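Local coordinates for beta-galactosidase (Bacillus circulans, PDB 4MAD), which is a family 35 glycoside hydrolase that probably hydrolyses terminal non-reducing beta-D-galactose residues from beta-D-galactosides, at residues W48-L53 against A349-R354; I310-Y315 against L319-D324; P136-V141 against L182-D187; I102-P107 against I168-G173; T376-E381 against E387-A392. All blocks are in the same frame, centred on the assembly; numbering follows the deposited sequence.

Four of the five contacts belong wholly or partly to the (beta/alpha)8 barrel, and interaction 4 lies at its predicted catalytic centre: it holds Glu171, the predicted proton donor, and its Arg104 pairs with Glu247, the predicted nucleophile. Interaction 3 packs directly behind it, centres 12 Å apart, with Leu185 CD2 3.5 Å from Glu169 CG. On the barrel's first helix, interaction 1 brings in the linker to the beta domains and touches interaction 2, whose centre is 13 Å away; Arg51 and Lys353 both pack on its turn. Interaction 5 stands apart in a beta domain, its nearest atoms about 15 Å from those of interaction 4; its Thr376 lines a 2-(2-methoxyethoxy)ethanol pocket.

Interaction 1 of 5, residues W48-L53 against A349-R354; sequences WEDRLL and APIPKR
Ile351 sends its CD1 methyl straight at Asp50, and the two side chains meet from opposite directions with CD1 3.7 Å from Asp50 CG. The same methyl lies at the guanidinium edge of Arg51, near its plane, 3.8 Å from NH1. One slim aliphatic tip thus fits where the two charged groups join, for Arg51 NH1 and Asp50 OD2 form a salt bridge of 3.0 Å. A bend at chi2 (-79°) turns the arginine chain back toward its neighbour. The contact lays the linker that leaves the barrel domain for strand 357-366 against helix 48-58, the first helix of the (beta/alpha)8 barrel after strand 34-38. A water spans the same gap, donating to Asp50 OD1 at 2.7 Å and to Ala349 O at 2.8 Å. Farther out, Lys54 takes Asp50 OD2 in a second salt bridge, so the carboxylate is shared between two cations. Lys353 NZ folds back to Ile351 O, 2.8 Å away, from above the carbonyl plane, and also pairs with Asp527.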
# COMPACT_ATOMS: atom_id res chain seq x y z
N TRP A 48 -7.31 -11.46 -11.38
CA TRP A 48 -6.15 -12.19 -10.94
C TRP A 48 -5.70 -13.21 -12.00
O TRP A 48 -4.56 -13.34 -12.29
CB TRP A 48 -6.42 -12.88 -9.60
CG TRP A 48 -6.49 -12.03 -8.42
CD1 TRP A 48 -6.01 -10.76 -8.28
CD2 TRP A 48 -7.06 -12.36 -7.16
NE1 TRP A 48 -6.23 -10.30 -7.04
CE2 TRP A 48 -6.88 -11.26 -6.32
CE3 TRP A 48 -7.68 -13.50 -6.65
CZ2 TRP A 48 -7.32 -11.26 -5.01
CZ3 TRP A 48 -8.11 -13.49 -5.38
CH2 TRP A 48 -7.94 -12.38 -4.56
N GLU A 49 -6.63 -13.91 -12.60
CA GLU A 49 -6.23 -14.89 -13.59
C GLU A 49 -5.56 -14.24 -14.78
O GLU A 49 -4.61 -14.73 -15.28
CB GLU A 49 -7.42 -15.71 -14.06
CG GLU A 49 -7.03 -16.78 -15.07
CD GLU A 49 -8.02 -17.91 -15.17
OE1 GLU A 49 -9.14 -17.80 -14.76
OE2 GLU A 49 -7.67 -18.93 -15.70
N ASP A 50 -6.05 -13.11 -15.19
CA ASP A 50 -5.50 -12.46 -16.34
C ASP A 50 -4.04 -12.13 -16.08
O ASP A 50 -3.21 -12.41 -16.88
CB ASP A 50 -6.23 -11.16 -16.61
CG ASP A 50 -5.64 -10.38 -17.77
OD1 ASP A 50 -5.85 -10.78 -18.90
OD2 ASP A 50 -4.93 -9.40 -17.56
N ARG A 51 -3.76 -11.52 -14.94
CA ARG A 51 -2.40 -11.15 -14.67
C ARG A 51 -1.49 -12.33 -14.52
O ARG A 51 -0.42 -12.31 -15.00
CB ARG A 51 -2.31 -10.23 -13.48
CG ARG A 51 -3.40 -9.20 -13.42
CD ARG A 51 -3.19 -8.03 -14.35
NE ARG A 51 -4.00 -6.88 -14.00
CZ ARG A 51 -5.13 -6.56 -14.59
NH1 ARG A 51 -5.59 -7.28 -15.57
NH2 ARG A 51 -5.82 -5.51 -14.21
N LEU A 52 -1.96 -13.35 -13.83
CA LEU A 52 -1.16 -14.54 -13.64
C LEU A 52 -0.85 -15.24 -14.96
O LEU A 52 0.21 -15.66 -15.14
CB LEU A 52 -1.83 -15.51 -12.67
CG LEU A 52 -1.90 -14.94 -11.27
CD1 LEU A 52 -2.86 -15.59 -10.39
CD2 LEU A 52 -0.54 -14.91 -10.68
N LEU A 53 -1.80 -15.28 -15.86
CA LEU A 53 -1.61 -15.88 -17.15
C LEU A 53 -0.51 -15.14 -17.90
O LEU A 53 0.28 -15.73 -18.59
CB LEU A 53 -2.90 -15.80 -17.94
CG LEU A 53 -3.95 -16.82 -17.60
CD1 LEU A 53 -5.19 -16.54 -18.23
CD2 LEU A 53 -3.52 -18.16 -17.92
N ALA A 349 -6.62 -12.37 -24.58
CA ALA A 349 -7.08 -11.22 -25.35
C ALA A 349 -6.96 -9.98 -24.48
O ALA A 349 -7.35 -10.03 -23.36
CB ALA A 349 -8.51 -11.38 -25.69
N PRO A 350 -6.51 -8.89 -25.03
CA PRO A 350 -6.35 -7.71 -24.19
C PRO A 350 -7.68 -7.21 -23.61
O PRO A 350 -8.69 -7.37 -24.20
CB PRO A 350 -5.81 -6.68 -25.15
CG PRO A 350 -5.13 -7.41 -26.15
CD PRO A 350 -5.88 -8.68 -26.33
N ILE A 351 -7.64 -6.63 -22.43
CA ILE A 351 -8.84 -6.14 -21.77
C ILE A 351 -9.14 -4.75 -22.28
O ILE A 351 -8.35 -3.88 -22.19
CB ILE A 351 -8.68 -6.15 -20.27
CG1 ILE A 351 -8.55 -7.58 -19.79
CG2 ILE A 351 -9.82 -5.54 -19.63
CD1 ILE A 351 -8.08 -7.74 -18.41
N PRO A 352 -10.32 -4.57 -22.82
CA PRO A 352 -10.62 -3.31 -23.46
C PRO A 352 -10.60 -2.13 -22.49
O PRO A 352 -10.96 -2.27 -21.38
CB PRO A 352 -12.02 -3.52 -23.97
CG PRO A 352 -12.14 -4.91 -24.18
CD PRO A 352 -11.34 -5.58 -23.13
N LYS A 353 -10.12 -1.01 -22.98
CA LYS A 353 -10.19 0.29 -22.32
C LYS A 353 -11.10 1.23 -23.11
O LYS A 353 -11.03 1.26 -24.27
CB LYS A 353 -8.81 0.88 -22.18
CG LYS A 353 -8.04 0.29 -21.02
CD LYS A 353 -6.84 -0.41 -21.41
CE LYS A 353 -6.29 -1.40 -20.31
NZ LYS A 353 -7.17 -2.62 -19.95
N ARG A 354 -11.95 2.00 -22.44
CA ARG A 354 -12.88 2.92 -23.08
C ARG A 354 -12.83 4.29 -22.46
O ARG A 354 -12.49 4.41 -21.32
CB ARG A 354 -14.29 2.39 -23.00
CG ARG A 354 -14.47 1.09 -23.72
CD ARG A 354 -14.29 1.29 -25.19
NE ARG A 354 -14.57 0.10 -25.96
CZ ARG A 354 -13.64 -0.67 -26.46
NH1 ARG A 354 -12.40 -0.37 -26.27
NH2 ARG A 354 -13.97 -1.75 -27.12
O HOH W 1 -5.57 -9.53 -21.28

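Interaction 2 of 5, residues I310-Y315 against L319-D324; sequences ITSYDY and LTESGD
Ser312 and Asp314 reach from one arm of a loop to Glu321 on the other. The 319-324 arm holds a type I beta turn from Thr320 to Gly323, the 310-315 arm an ST turn of Ser312 with Asp314 N. Both arms belong to the link from strand 306-308 to helix 327-339 in the family 35 catalytic domain. Between side chains, Ser312 OG donates to Glu321 OE1 at 2.8 Å, from above the carboxylate plane, and accepts from Asp314 N at 3.1 Å. A small hydroxyl suits because it can give one bond and take another. The extended Glu321 chain carries its carboxylate to the serine, while OE2 is bound by Thr291. Side chain meets backbone where Glu321 N donates to Asp314 OD1 at 2.9 Å; CG of Asp314 lies opposite its backbone N (chi1 175°), which carries OD1 across, and OD2 receives Asp316 N. Thr320 CA lies 3.4 Å from Asp314 OD1. Water donates to Asp314 O at 2.7 Å and to Leu319 O at 2.8 Å.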
# COMPACT_ATOMS: atom_id res chain seq x y z
N ILE A 310 2.10 7.32 -3.87
CA ILE A 310 0.93 7.64 -4.65
C ILE A 310 -0.04 6.46 -4.76
O ILE A 310 0.23 5.40 -4.36
CB ILE A 310 1.28 8.10 -6.09
CG1 ILE A 310 1.95 7.01 -6.89
CG2 ILE A 310 2.18 9.35 -6.07
CD1 ILE A 310 2.15 7.41 -8.33
N THR A 311 -1.20 6.72 -5.33
CA THR A 311 -2.18 5.68 -5.53
C THR A 311 -1.76 4.54 -6.50
O THR A 311 -1.87 3.41 -6.17
CB THR A 311 -3.49 6.28 -6.08
OG1 THR A 311 -3.96 7.23 -5.18
CG2 THR A 311 -4.52 5.16 -6.28
N SER A 312 -1.31 4.90 -7.67
CA SER A 312 -0.84 3.94 -8.63
C SER A 312 0.36 3.20 -8.09
O SER A 312 1.24 3.78 -7.56
CB SER A 312 -0.40 4.60 -9.94
OG SER A 312 0.24 3.71 -10.82
N TYR A 313 0.38 1.90 -8.29
CA TYR A 313 1.55 1.07 -8.06
C TYR A 313 2.05 0.41 -9.34
O TYR A 313 2.51 -0.66 -9.30
CB TYR A 313 1.33 0.06 -6.98
CG TYR A 313 2.54 -0.38 -6.20
CD1 TYR A 313 3.36 0.51 -5.54
CD2 TYR A 313 2.82 -1.70 -6.06
CE1 TYR A 313 4.43 0.09 -4.83
CE2 TYR A 313 3.88 -2.11 -5.35
CZ TYR A 313 4.70 -1.23 -4.72
OH TYR A 313 5.72 -1.72 -3.97
N ASP A 314 1.98 1.13 -10.43
CA ASP A 314 2.31 0.62 -11.73
C ASP A 314 3.73 0.14 -11.65
O ASP A 314 3.97 -0.91 -12.04
CB ASP A 314 2.22 1.77 -12.74
CG ASP A 314 2.67 1.40 -14.17
OD1 ASP A 314 1.81 1.27 -15.01
OD2 ASP A 314 3.86 1.34 -14.41
N TYR A 315 4.64 0.93 -11.12
CA TYR A 315 6.00 0.54 -10.73
C TYR A 315 6.92 0.42 -11.95
O TYR A 315 7.98 -0.08 -11.87
CB TYR A 315 6.00 -0.81 -9.99
CG TYR A 315 7.08 -0.94 -8.96
CD1 TYR A 315 6.85 -0.67 -7.65
CD2 TYR A 315 8.33 -1.33 -9.30
CE1 TYR A 315 7.81 -0.78 -6.72
CE2 TYR A 315 9.29 -1.45 -8.39
CZ TYR A 315 9.04 -1.18 -7.11
OH TYR A 315 10.04 -1.31 -6.22
N LEU A 319 3.90 -5.63 -16.36
CA LEU A 319 2.55 -5.25 -16.73
C LEU A 319 2.25 -3.87 -16.20
O LEU A 319 2.75 -3.54 -15.20
CB LEU A 319 1.52 -6.18 -16.12
CG LEU A 319 1.76 -7.64 -16.37
CD1 LEU A 319 0.61 -8.41 -15.90
CD2 LEU A 319 2.02 -7.89 -17.76
N THR A 320 1.46 -3.10 -16.90
CA THR A 320 1.13 -1.75 -16.46
C THR A 320 0.14 -1.84 -15.32
O THR A 320 -0.34 -2.89 -15.04
CB THR A 320 0.46 -0.93 -17.54
OG1 THR A 320 -0.79 -1.48 -17.81
CG2 THR A 320 1.28 -0.87 -18.79
N GLU A 321 -0.23 -0.73 -14.73
CA GLU A 321 -1.15 -0.76 -13.57
C GLU A 321 -2.43 -1.46 -13.94
O GLU A 321 -2.93 -2.20 -13.19
CB GLU A 321 -1.50 0.62 -13.07
CG GLU A 321 -2.64 0.66 -12.03
CD GLU A 321 -2.86 2.06 -11.42
OE1 GLU A 321 -2.25 2.98 -11.95
OE2 GLU A 321 -3.61 2.20 -10.45
N SER A 322 -2.90 -1.22 -15.15
CA SER A 322 -4.10 -1.87 -15.63
C SER A 322 -3.92 -3.23 -16.26
O SER A 322 -4.86 -3.81 -16.72
CB SER A 322 -4.85 -1.01 -16.60
OG SER A 322 -4.07 -0.73 -17.69
N GLY A 323 -2.70 -3.73 -16.25
CA GLY A 323 -2.42 -5.06 -16.69
C GLY A 323 -1.90 -5.24 -18.10
O GLY A 323 -1.82 -6.33 -18.52
N ASP A 324 -1.57 -4.18 -18.80
CA ASP A 324 -1.08 -4.30 -20.15
C ASP A 324 0.35 -4.79 -20.21
O ASP A 324 1.15 -4.43 -19.43
CB ASP A 324 -1.14 -2.97 -20.89
CG ASP A 324 -2.54 -2.41 -20.96
OD1 ASP A 324 -3.47 -3.16 -20.85
OD2 ASP A 324 -2.67 -1.21 -21.13
O HOH W 2 2.00 -2.68 -12.67

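Interaction 3 of 5, residues P136-V141 against L182-D187; sequences PYLEKV and LQYLRD
Leu138 and Tyr184 join two neighbouring outer helices of the (beta/alpha)8 barrel, 135-152 and 179-192, which follow strands 100-104 and 163-167. The two side chains slide past each other in opposite directions, and Leu138 lays CD1 over one face of the tyrosine ring. This is a CH-pi contact: CD1 is 4.3 Å from the ring centroid, 20° off the normal, but displaced toward the rim so that its nearest ring atom is CD2 at 4.0 Å. Tyr184 presents that face because CG is trans to the backbone N (chi1 -176°), which swings the ring across to the other helix. Tyrosine serves both needs at this partly exposed edge, since its flat face receives a methyl of the branched leucine while OH hydrogen-bonds Asp142 on the helix of Leu138. Deeper in, beta-branched Val141 and gamma-branched Leu185 meet only by their methyl ends. Leu185 also rests on Glu169, and Val141 on Trp69. Val141 CG1 lies 4.3 Å from Leu185 CD1.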
# COMPACT_ATOMS: atom_id res chain seq x y z
N PRO A 136 3.89 -8.18 24.11
CA PRO A 136 2.62 -7.77 23.55
C PRO A 136 2.65 -7.89 22.02
O PRO A 136 1.74 -8.33 21.43
CB PRO A 136 2.51 -6.32 23.98
CG PRO A 136 3.34 -6.22 25.07
CD PRO A 136 4.46 -7.10 24.91
N TYR A 137 3.75 -7.50 21.43
CA TYR A 137 3.81 -7.59 19.99
C TYR A 137 3.71 -9.06 19.53
O TYR A 137 2.92 -9.41 18.74
CB TYR A 137 5.08 -6.95 19.53
CG TYR A 137 5.49 -7.20 18.12
CD1 TYR A 137 4.79 -6.68 17.10
CD2 TYR A 137 6.57 -7.96 17.83
CE1 TYR A 137 5.15 -6.91 15.81
CE2 TYR A 137 6.96 -8.18 16.56
CZ TYR A 137 6.25 -7.65 15.54
OH TYR A 137 6.61 -7.88 14.26
N LEU A 138 4.49 -9.94 20.09
CA LEU A 138 4.46 -11.35 19.68
C LEU A 138 3.11 -12.04 19.88
O LEU A 138 2.74 -12.90 19.14
CB LEU A 138 5.58 -12.13 20.33
CG LEU A 138 6.97 -11.64 19.94
CD1 LEU A 138 8.11 -12.38 20.61
CD2 LEU A 138 7.11 -11.76 18.50
N GLU A 139 2.40 -11.64 20.92
CA GLU A 139 1.12 -12.20 21.19
C GLU A 139 0.17 -11.90 20.04
O GLU A 139 -0.61 -12.69 19.70
CB GLU A 139 0.52 -11.60 22.44
CG GLU A 139 1.20 -12.03 23.71
CD GLU A 139 0.45 -11.66 24.99
OE1 GLU A 139 -0.59 -11.00 24.91
OE2 GLU A 139 0.94 -12.02 26.08
N LYS A 140 0.23 -10.70 19.52
CA LYS A 140 -0.59 -10.32 18.39
C LYS A 140 -0.21 -11.09 17.11
O LYS A 140 -1.03 -11.58 16.42
CB LYS A 140 -0.52 -8.80 18.14
CG LYS A 140 -0.91 -7.95 19.32
CD LYS A 140 -2.14 -8.38 20.00
CE LYS A 140 -2.57 -7.35 21.04
NZ LYS A 140 -3.55 -7.85 21.94
N VAL A 141 1.07 -11.21 16.87
CA VAL A 141 1.55 -11.92 15.71
C VAL A 141 1.10 -13.40 15.76
O VAL A 141 0.78 -13.98 14.79
CB VAL A 141 3.07 -11.86 15.67
CG1 VAL A 141 3.65 -12.75 14.68
CG2 VAL A 141 3.55 -10.46 15.49
N LEU A 182 13.94 -12.99 15.71
CA LEU A 182 14.00 -13.72 14.47
C LEU A 182 13.86 -15.23 14.69
O LEU A 182 13.19 -15.90 13.99
CB LEU A 182 15.29 -13.43 13.75
CG LEU A 182 15.47 -12.04 13.18
CD1 LEU A 182 16.83 -11.84 12.57
CD2 LEU A 182 14.41 -11.73 12.21
N GLN A 183 14.52 -15.73 15.71
CA GLN A 183 14.44 -17.11 16.07
C GLN A 183 13.07 -17.52 16.48
O GLN A 183 12.61 -18.54 16.14
CB GLN A 183 15.52 -17.50 17.09
CG GLN A 183 16.89 -17.40 16.51
CD GLN A 183 17.97 -17.94 17.36
OE1 GLN A 183 17.72 -18.67 18.25
NE2 GLN A 183 19.19 -17.55 17.10
N TYR A 184 12.41 -16.67 17.23
CA TYR A 184 11.08 -16.97 17.61
C TYR A 184 10.15 -17.03 16.40
O TYR A 184 9.30 -17.86 16.27
CB TYR A 184 10.60 -15.94 18.57
CG TYR A 184 9.25 -16.23 19.09
CD1 TYR A 184 9.09 -16.99 20.22
CD2 TYR A 184 8.13 -15.79 18.45
CE1 TYR A 184 7.86 -17.28 20.69
CE2 TYR A 184 6.90 -16.05 18.93
CZ TYR A 184 6.76 -16.81 20.06
OH TYR A 184 5.52 -17.12 20.56
N LEU A 185 10.35 -16.08 15.51
CA LEU A 185 9.58 -16.04 14.27
C LEU A 185 9.82 -17.26 13.38
O LEU A 185 8.90 -17.84 12.91
CB LEU A 185 9.93 -14.79 13.49
CG LEU A 185 8.85 -14.15 12.68
CD1 LEU A 185 7.61 -14.02 13.48
CD2 LEU A 185 9.28 -12.80 12.19
N ARG A 186 11.06 -17.65 13.26
CA ARG A 186 11.40 -18.80 12.45
C ARG A 186 10.73 -20.06 12.97
O ARG A 186 10.18 -20.83 12.27
CB ARG A 186 12.90 -18.97 12.52
CG ARG A 186 13.48 -20.25 11.97
CD ARG A 186 14.81 -20.54 12.58
NE ARG A 186 14.77 -20.86 14.00
CZ ARG A 186 15.83 -20.89 14.80
NH1 ARG A 186 17.02 -20.66 14.33
NH2 ARG A 186 15.69 -21.18 16.06
N ASP A 187 10.83 -20.21 14.27
CA ASP A 187 10.24 -21.34 14.94
C ASP A 187 8.74 -21.33 14.87
O ASP A 187 8.12 -22.35 14.70
CB ASP A 187 10.71 -21.42 16.38
CG ASP A 187 12.18 -21.74 16.50
OD1 ASP A 187 12.83 -22.10 15.53
OD2 ASP A 187 12.68 -21.59 17.60

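Interaction 4 of 5, residues I102-P107 against I168-G173; sequences IVRPGP and IENEYG
Arg104 and Asn170 meet by their polar ends at the predicted catalytic centre. NH2 of the arginine gives Asn170 OD1 a short but weak hydrogen bond, 2.7 Å long with an N-H...O angle of only 121°, and the guanidinium and amide planes stand 33° apart. A bend at chi3 (64°) steers the guanidinium toward the asparagine. NH2 also pairs with Glu247, the predicted nucleophile, at a modelled separation too short to be taken literally, and Tyr66 OH bonds Asn170 OD1. Arginine fits here by offering several N-H groups at once, and asparagine by an uncharged acceptor beside Glu171, the predicted proton donor. As in (beta/alpha)8 enzymes of clan GH-A, the predicted acid follows the fourth strand, 163-167, directly after Asn170, and Glu247 lies on the seventh, 244-249; strand 100-104 supplies Arg104. The backbones are linked by water, which accepts from Gly106 N at 2.7 Å and donates to Glu169 O at 3.3 Å. Gly106 has positive phi, favourable for glycine, and precedes a cis peptide to Pro107. Gly106 O lies a doubtful 2.7 Å from Ile168 O, without a hydrogen bond. Glu169 OE1 receives Asn170 N at 3.0 Å, and Arg131 and Tyr181 hold its carboxylate.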
# COMPACT_ATOMS: atom_id res chain seq x y z
N ILE A 102 5.56 -18.48 -3.90
CA ILE A 102 6.33 -18.10 -2.75
C ILE A 102 5.46 -17.12 -1.98
O ILE A 102 4.89 -16.27 -2.56
CB ILE A 102 7.63 -17.41 -3.13
CG1 ILE A 102 8.58 -18.39 -3.81
CG2 ILE A 102 8.31 -16.85 -1.95
CD1 ILE A 102 9.80 -17.79 -4.36
N VAL A 103 5.34 -17.32 -0.68
CA VAL A 103 4.53 -16.47 0.17
C VAL A 103 5.48 -15.78 1.14
O VAL A 103 6.32 -16.40 1.68
CB VAL A 103 3.53 -17.26 0.95
CG1 VAL A 103 2.75 -16.39 1.82
CG2 VAL A 103 2.64 -17.94 0.08
N ARG A 104 5.23 -14.56 1.37
CA ARG A 104 6.11 -13.77 2.16
C ARG A 104 5.27 -13.16 3.30
O ARG A 104 4.67 -12.16 3.13
CB ARG A 104 6.79 -12.68 1.32
CG ARG A 104 7.73 -13.22 0.25
CD ARG A 104 8.33 -12.15 -0.64
NE ARG A 104 9.19 -11.24 0.10
CZ ARG A 104 9.75 -10.15 -0.41
NH1 ARG A 104 9.53 -9.82 -1.68
NH2 ARG A 104 10.52 -9.38 0.34
N PRO A 105 4.98 -13.86 4.38
CA PRO A 105 3.95 -13.53 5.36
C PRO A 105 4.31 -12.44 6.39
O PRO A 105 3.50 -12.10 7.19
CB PRO A 105 3.71 -14.84 6.05
CG PRO A 105 4.93 -15.49 5.99
CD PRO A 105 5.60 -15.13 4.72
N GLY A 106 5.48 -11.86 6.26
CA GLY A 106 5.88 -10.80 7.14
C GLY A 106 6.18 -11.29 8.55
O GLY A 106 7.04 -12.08 8.69
N PRO A 107 5.56 -10.76 9.58
CA PRO A 107 4.33 -9.98 9.56
C PRO A 107 4.37 -8.54 9.12
O PRO A 107 3.35 -7.99 8.87
CB PRO A 107 3.84 -10.08 10.99
CG PRO A 107 4.96 -10.33 11.77
CD PRO A 107 6.05 -10.92 10.95
N ILE A 168 10.73 -15.36 6.13
CA ILE A 168 10.55 -15.13 7.52
C ILE A 168 10.41 -13.69 7.87
O ILE A 168 9.39 -13.32 8.27
CB ILE A 168 11.55 -15.87 8.39
CG1 ILE A 168 11.25 -17.37 8.29
CG2 ILE A 168 11.42 -15.40 9.79
CD1 ILE A 168 12.30 -18.22 8.68
N GLU A 169 11.35 -12.82 7.72
CA GLU A 169 10.73 -11.51 8.11
C GLU A 169 10.77 -10.84 6.75
O GLU A 169 10.69 -11.42 5.76
CB GLU A 169 11.54 -10.82 9.19
CG GLU A 169 10.80 -10.26 10.36
CD GLU A 169 10.71 -8.77 10.30
OE1 GLU A 169 11.22 -8.16 9.38
OE2 GLU A 169 10.09 -8.21 11.18
N ASN A 170 10.83 -9.55 6.79
CA ASN A 170 11.38 -8.82 5.68
C ASN A 170 12.46 -7.79 5.80
O ASN A 170 12.31 -6.84 6.48
CB ASN A 170 10.11 -8.20 5.14
CG ASN A 170 10.30 -7.58 3.77
OD1 ASN A 170 10.30 -8.26 2.82
ND2 ASN A 170 10.50 -6.30 3.72
N GLU A 171 13.59 -8.05 5.15
CA GLU A 171 14.68 -7.11 5.20
C GLU A 171 14.93 -6.66 6.66
O GLU A 171 15.05 -5.51 6.94
CB GLU A 171 14.40 -5.93 4.27
CG GLU A 171 14.57 -6.21 2.82
CD GLU A 171 14.67 -4.97 1.91
OE1 GLU A 171 14.08 -3.95 2.26
OE2 GLU A 171 15.34 -5.06 0.87
N TYR A 172 14.98 -7.62 7.58
CA TYR A 172 15.04 -7.28 8.98
C TYR A 172 16.28 -6.46 9.32
O TYR A 172 16.23 -5.61 10.14
CB TYR A 172 14.88 -8.46 9.90
CG TYR A 172 14.82 -8.07 11.35
CD1 TYR A 172 13.75 -7.35 11.86
CD2 TYR A 172 15.85 -8.35 12.21
CE1 TYR A 172 13.71 -6.98 13.16
CE2 TYR A 172 15.80 -7.95 13.51
CZ TYR A 172 14.73 -7.28 13.98
OH TYR A 172 14.67 -6.91 15.27
N GLY A 173 17.37 -6.75 8.64
CA GLY A 173 18.63 -6.14 8.89
C GLY A 173 18.65 -4.65 8.66
O GLY A 173 19.57 -3.96 9.02
O HOH W 3 7.75 -12.63 5.04

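Interaction 5 of 5, residues T376-E381 against E387-A392; sequences TPQKSE and EKYGQA
Strand 378-380 forms one edge of a six-stranded antiparallel sheet, and here it meets the short 3-10 segment 387-389 that precedes strand 395-403 in the first all-beta domain. Tyr389 bridges the two. Its OH donates to Ser380 OG at 2.6 Å, and the serine oxygen sits at the ring edge, in plane with it. Ser380 holds OG between its backbone N and carbonyl carbon (chi1 62°), and a short hydroxyl side chain suffices to meet the phenol. Gln378 runs past the tyrosine in the opposite direction, its amide plane nearly perpendicular to the ring at 86°, and its amide end lies beside Tyr389 CB and CD1. Val490, Ile396 and Tyr398 of adjoining strands pack on Tyr389, which is buried. The phenol oxygen also accepts from Leu384 N, and Ser380 OG donates onward to Ala382 O. The hydroxyls therefore form a short relay in which each both gives and receives, so that a buried phenol has its polar end satisfied while the ring packs against those three side chains.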
# COMPACT_ATOMS: atom_id res chain seq x y z
N THR A 376 -19.85 9.37 13.81
CA THR A 376 -20.44 9.37 15.12
C THR A 376 -19.46 10.10 16.03
O THR A 376 -18.35 9.77 16.07
CB THR A 376 -20.67 7.96 15.59
OG1 THR A 376 -21.41 7.28 14.60
CG2 THR A 376 -21.43 7.94 16.85
N PRO A 377 -19.89 11.15 16.69
CA PRO A 377 -18.95 11.94 17.47
C PRO A 377 -18.43 11.20 18.69
O PRO A 377 -19.14 10.45 19.26
CB PRO A 377 -19.78 13.13 17.90
CG PRO A 377 -21.08 12.62 18.03
CD PRO A 377 -21.25 11.64 16.92
N GLN A 378 -17.19 11.44 19.05
CA GLN A 378 -16.63 10.93 20.27
C GLN A 378 -16.03 12.09 21.01
O GLN A 378 -15.70 13.07 20.43
CB GLN A 378 -15.56 9.86 20.01
CG GLN A 378 -16.06 8.49 19.50
CD GLN A 378 -14.94 7.49 19.16
OE1 GLN A 378 -14.86 7.03 18.07
NE2 GLN A 378 -14.13 7.17 20.09
N LYS A 379 -15.91 11.98 22.32
CA LYS A 379 -15.45 13.07 23.13
C LYS A 379 -14.21 12.69 23.93
O LYS A 379 -14.11 11.64 24.39
CB LYS A 379 -16.57 13.52 24.06
CG LYS A 379 -17.65 14.22 23.33
CD LYS A 379 -18.78 14.59 24.17
CE LYS A 379 -18.41 15.50 25.32
NZ LYS A 379 -18.57 16.90 25.08
N SER A 380 -13.28 13.62 24.07
CA SER A 380 -12.15 13.42 24.92
C SER A 380 -11.62 14.74 25.44
O SER A 380 -11.83 15.72 24.84
CB SER A 380 -11.07 12.68 24.13
OG SER A 380 -10.65 13.41 23.03
N GLU A 381 -10.96 14.69 26.57
CA GLU A 381 -10.45 15.88 27.19
C GLU A 381 -9.36 16.52 26.38
O GLU A 381 -9.33 17.69 26.21
CB GLU A 381 -10.04 15.62 28.66
CG GLU A 381 -8.98 14.59 28.82
CD GLU A 381 -9.50 13.20 29.10
OE1 GLU A 381 -10.65 12.94 28.83
OE2 GLU A 381 -8.73 12.39 29.57
N GLU A 387 -6.13 6.55 15.96
CA GLU A 387 -6.14 5.17 16.35
C GLU A 387 -6.86 4.97 17.70
O GLU A 387 -7.42 3.95 17.97
CB GLU A 387 -4.73 4.63 16.42
CG GLU A 387 -3.99 4.69 15.14
CD GLU A 387 -3.23 5.97 14.91
OE1 GLU A 387 -3.26 6.76 15.81
OE2 GLU A 387 -2.63 6.15 13.85
N LYS A 388 -6.74 5.98 18.53
CA LYS A 388 -7.35 5.95 19.87
C LYS A 388 -8.86 6.06 19.84
O LYS A 388 -9.51 5.84 20.83
CB LYS A 388 -6.78 7.02 20.80
CG LYS A 388 -5.36 6.84 21.11
CD LYS A 388 -5.12 5.91 22.18
CE LYS A 388 -5.63 6.39 23.50
NZ LYS A 388 -5.50 5.36 24.58
N TYR A 389 -9.37 6.51 18.71
CA TYR A 389 -10.78 6.64 18.50
C TYR A 389 -11.29 5.44 17.69
O TYR A 389 -12.37 5.42 17.31
CB TYR A 389 -11.13 7.96 17.84
CG TYR A 389 -10.71 9.19 18.60
CD1 TYR A 389 -11.26 9.49 19.83
CD2 TYR A 389 -9.81 10.06 18.10
CE1 TYR A 389 -10.89 10.59 20.51
CE2 TYR A 389 -9.46 11.17 18.77
CZ TYR A 389 -10.01 11.43 20.00
OH TYR A 389 -9.67 12.52 20.74
N GLY A 390 -10.44 4.45 17.50
CA GLY A 390 -10.77 3.30 16.71
C GLY A 390 -10.72 3.43 15.21
O GLY A 390 -11.37 2.69 14.55
N GLN A 391 -9.93 4.36 14.71
CA GLN A 391 -9.91 4.65 13.30
C GLN A 391 -8.58 4.37 12.59
O GLN A 391 -7.60 4.95 12.92
CB GLN A 391 -10.26 6.12 13.05
CG GLN A 391 -10.36 6.46 11.57
CD GLN A 391 -10.52 7.91 11.28
OE1 GLN A 391 -10.67 8.70 12.18
NE2 GLN A 391 -10.50 8.27 10.02
N ALA A 392 -8.61 3.49 11.61
CA ALA A 392 -7.42 3.18 10.84
C ALA A 392 -7.05 4.17 9.79
O ALA A 392 -5.99 4.66 9.77
CB ALA A 392 -7.57 1.81 10.19